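Local coordinates for protein alpha-1,3-glucanase (Paenibacillus glycanilyticus, PDB 6K0P) that probably hydrolyses alpha-1,3-glucan through its family GH87 catalytic domain, captured here with nigerose bound, at residues W447-V450 and D454-N457. The protein carries 1 engineered substitution. Sequence-based numbering, arbitrary orientation.
With GLC (alpha-D-glucopyranose), chain C; GLC (alpha-D-glucopyranose), chain B; SO4 (sulfate ion), chain I.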
ATOM      1  N   TRP A 447     -11.769 -11.431 -10.609  1.00 13.32           N
ATOM      2  CA  TRP A 447     -12.472 -11.679 -11.868  1.00 13.51           C
ATOM      3  C   TRP A 447     -13.154 -13.045 -11.870  1.00 14.03           C
ATOM      4  O   TRP A 447     -13.403 -13.625 -10.807  1.00 15.32           O
ATOM      5  CB  TRP A 447     -11.534 -11.511 -13.077  1.00 13.03           C
ATOM      6  CG  TRP A 447     -10.768 -10.203 -13.096  1.00 14.53           C
ATOM      7  CD1 TRP A 447      -9.410 -10.040 -13.008  1.00 13.96           C
ATOM      8  CD2 TRP A 447     -11.319  -8.888 -13.227  1.00 14.40           C
ATOM      9  NE1 TRP A 447      -9.085  -8.700 -13.065  1.00 15.07           N
ATOM     10  CE2 TRP A 447     -10.241  -7.975 -13.203  1.00 14.91           C
ATOM     11  CE3 TRP A 447     -12.621  -8.391 -13.356  1.00 18.16           C
ATOM     12  CZ2 TRP A 447     -10.427  -6.600 -13.296  1.00 17.80           C
ATOM     13  CZ3 TRP A 447     -12.801  -7.020 -13.453  1.00 22.06           C
ATOM     14  CH2 TRP A 447     -11.711  -6.143 -13.422  1.00 20.29           C
ATOM     15  N   THR A 448     -13.471 -13.568 -13.060  1.00 13.73           N
ATOM     16  CA  THR A 448     -14.118 -14.866 -13.205  1.00 13.16           C
ATOM     17  C   THR A 448     -13.328 -15.703 -14.200  1.00 15.17           C
ATOM     18  O   THR A 448     -12.609 -15.174 -15.053  1.00 14.39           O
ATOM     19  CB  THR A 448     -15.578 -14.738 -13.677  1.00 14.15           C
ATOM     20  OG1 THR A 448     -15.629 -14.051 -14.937  1.00 17.71           O
ATOM     21  CG2 THR A 448     -16.394 -13.971 -12.639  1.00 17.00           C
ATOM     22  N   SER A 449     -13.481 -17.022 -14.092  1.00 15.56           N
ATOM     23  CA  SER A 449     -12.743 -17.984 -14.907  1.00 13.58           C
ATOM     24  C   SER A 449     -13.686 -19.006 -15.539  1.00 15.51           C
ATOM     25  O   SER A 449     -13.415 -20.209 -15.554  1.00 17.06           O
ATOM     26  CB  SER A 449     -11.678 -18.687 -14.076  1.00 16.97           C
ATOM     27  OG  SER A 449     -12.275 -19.343 -12.971  1.00 17.31           O
ATOM     28  N   VAL A 450     -14.808 -18.532 -16.084  1.00 16.18           N
ATOM     29  CA  VAL A 450     -15.752 -19.437 -16.734  1.00 14.37           C
ATOM     30  C   VAL A 450     -15.092 -20.037 -17.967  1.00 18.11           C
ATOM     31  O   VAL A 450     -14.576 -19.307 -18.824  1.00 18.24           O
ATOM     32  CB  VAL A 450     -17.045 -18.698 -17.103  1.00 18.93           C
ATOM     33  CG1 VAL A 450     -17.986 -19.631 -17.857  1.00 18.01           C
ATOM     34  CG2 VAL A 450     -17.735 -18.149 -15.859  1.00 22.30           C
ATOM     35  N   ASP A 454      -6.925 -25.071 -16.324  1.00 16.33           N
ATOM     36  CA  ASP A 454      -6.221 -25.056 -15.042  1.00 16.67           C
ATOM     37  C   ASP A 454      -7.095 -24.405 -13.973  1.00 17.89           C
ATOM     38  O   ASP A 454      -6.701 -23.451 -13.296  1.00 18.04           O
ATOM     39  CB  ASP A 454      -4.861 -24.361 -15.181  1.00 16.75           C
ATOM     40  CG  ASP A 454      -3.991 -24.483 -13.941  1.00 18.99           C
ATOM     41  OD1 ASP A 454      -3.855 -25.598 -13.389  1.00 19.81           O
ATOM     42  OD2 ASP A 454      -3.405 -23.458 -13.534  1.00 16.32           O
ATOM     43  N   LYS A 455      -8.322 -24.909 -13.856  1.00 17.98           N
ATOM     44  CA  LYS A 455      -9.341 -24.265 -13.038  1.00 18.37           C
ATOM     45  C   LYS A 455      -9.329 -24.852 -11.638  1.00 21.96           C
ATOM     46  O   LYS A 455      -9.354 -26.074 -11.465  1.00 24.77           O
ATOM     47  CB  LYS A 455     -10.725 -24.431 -13.668  1.00 22.51           C
ATOM     48  CG  LYS A 455     -11.789 -23.521 -13.067  1.00 23.58           C
ATOM     49  CD  LYS A 455     -13.067 -23.573 -13.876  1.00 25.57           C
ATOM     50  CE  LYS A 455     -14.224 -22.937 -13.131  1.00 27.78           C
ATOM     51  NZ  LYS A 455     -14.095 -21.461 -13.053  1.00 21.55           N
ATOM     52  N   ILE A 456      -9.291 -23.974 -10.640  1.00 17.97           N
ATOM     53  CA  ILE A 456      -9.294 -24.389  -9.243  1.00 17.05           C
ATOM     54  C   ILE A 456     -10.409 -23.759  -8.434  1.00 17.72           C
ATOM     55  O   ILE A 456     -10.693 -24.246  -7.328  1.00 19.33           O
ATOM     56  CB  ILE A 456      -7.931 -24.152  -8.561  1.00 23.48           C
ATOM     57  CG1 ILE A 456      -7.530 -22.690  -8.697  1.00 19.74           C
ATOM     58  CG2 ILE A 456      -6.870 -25.046  -9.171  1.00 22.74           C
ATOM     59  CD1 ILE A 456      -6.193 -22.364  -8.042  1.00 23.57           C
ATOM     60  N   ASN A 457     -11.042 -22.707  -8.933  1.00 15.44           N
ATOM     61  CA  ASN A 457     -12.131 -22.023  -8.241  1.00 17.00           C
ATOM     62  C   ASN A 457     -12.827 -21.115  -9.251  1.00 15.98           C
ATOM     63  O   ASN A 457     -12.519 -21.136 -10.449  1.00 16.00           O
ATOM     64  CB  ASN A 457     -11.643 -21.295  -6.982  1.00 17.42           C
ATOM     65  CG  ASN A 457     -10.591 -20.225  -7.280  1.00 14.89           C
ATOM     66  OD1 ASN A 457     -10.590 -19.612  -8.345  1.00 15.67           O
ATOM     67  ND2 ASN A 457      -9.698 -19.997  -6.326  1.00 20.11           N
TER
HETATM   68  C1  GLC C   1     -11.384 -10.306 -17.395  1.00 19.91           C
HETATM   69  C2  GLC C   1     -11.681  -8.859 -17.144  1.00 18.84           C
HETATM   70  C3  GLC C   1     -10.603  -7.929 -17.638  1.00 16.28           C
HETATM   71  C4  GLC C   1      -9.284  -8.415 -17.102  1.00 15.94           C
HETATM   72  C5  GLC C   1      -9.075  -9.819 -17.626  1.00 12.61           C
HETATM   73  C6  GLC C   1      -7.784 -10.380 -17.101  1.00 13.47           C
HETATM   74  O1  GLC C   1     -11.563 -10.514 -18.664  1.00 26.83           O
HETATM   75  O2  GLC C   1     -12.935  -8.503 -17.699  1.00 21.56           O
HETATM   76  O3  GLC C   1     -10.808  -6.740 -16.918  1.00 17.91           O
HETATM   77  O4  GLC C   1      -8.208  -7.578 -17.519  1.00 16.05           O
HETATM   78  O5  GLC C   1     -10.075 -10.658 -17.140  1.00 14.01           O
HETATM   79  O6  GLC C   1      -7.584 -11.730 -17.406  1.00 14.20           O
HETATM   80  C1  GLC B   2     -10.651  -5.586 -17.785  1.00 17.97           C
HETATM   81  C2  GLC B   2     -10.832  -4.345 -16.915  1.00 21.86           C
HETATM   82  C3  GLC B   2     -12.307  -4.115 -16.624  1.00 25.68           C
HETATM   83  C4  GLC B   2     -13.106  -4.109 -17.921  1.00 29.60           C
HETATM   84  C5  GLC B   2     -12.802  -5.339 -18.773  1.00 26.35           C
HETATM   85  C6  GLC B   2     -13.472  -5.226 -20.139  1.00 34.65           C
HETATM   86  O2  GLC B   2     -10.108  -4.480 -15.711  1.00 21.30           O
HETATM   87  O3  GLC B   2     -12.463  -2.885 -15.950  1.00 30.88           O
HETATM   88  O4  GLC B   2     -14.486  -4.068 -17.628  1.00 36.22           O
HETATM   89  O5  GLC B   2     -11.412  -5.478 -18.974  1.00 25.37           O
HETATM   90  O6  GLC B   2     -13.132  -6.347 -20.925  1.00 37.99           O
HETATM   91  S   SO4 I2005      -8.060 -28.430 -15.631  1.00 43.15           S
HETATM   92  O1  SO4 I2005      -9.112 -27.501 -15.194  1.00 26.68           O
HETATM   93  O2  SO4 I2005      -8.651 -29.705 -16.040  1.00 45.57           O
HETATM   94  O3  SO4 I2005      -7.333 -27.854 -16.766  1.00 28.94           O
HETATM   95  O4  SO4 I2005      -7.131 -28.675 -14.528  1.00 38.73           O
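Lys455 reaches back across a short loop to Ser449, a compact case of one ammonium group tying a loop together. Three hydrogen bonds gather at its NZ. Two cross the contact: NZ lies 2.8 Å from Ser449 OG and 2.9 Å from Ser449 O, so the same serine is gripped by side chain and backbone at once. The third stays local, with NZ 3.1 Å from Asn457 O. The approach to the two carbonyls differs: the nitrogen stands well above the plane of Ser449 C=O, 67° out of it, but is tilted only 35° from that of Asn457. Extended over its first three side-chain torsions, the lysine bends at the last (chi4 71°), which swings NZ in between these oxygens. Ser449 is buried, and its OG is also hydrogen-bonded to Tyr459 O.

The backbone N-H groups of Asp454 and Lys455 hold a sulfate, probably from the crystallisation liquor, each donating to a separate oxygen; the bond from Lys455 N to sulfate O1 (3.0 Å) is nearly straight. The Asp454 carboxylate forms salt bridges with Arg519 and Lys523.

Sugar packing belongs to Trp447, at the other end of the loop. One indole face lies against the chain C glucose, whose O3 is 3.6 Å from CZ2, while Gln460 and Glu529 help complete this glycan pocket.

Both segments belong to the loop joining strand 437-446 to strand 460-462, an antiparallel pair on the parallel beta-helix, and the backbone of Val450 is hydrogen-bonded to that of Gln530 in a neighbouring loop.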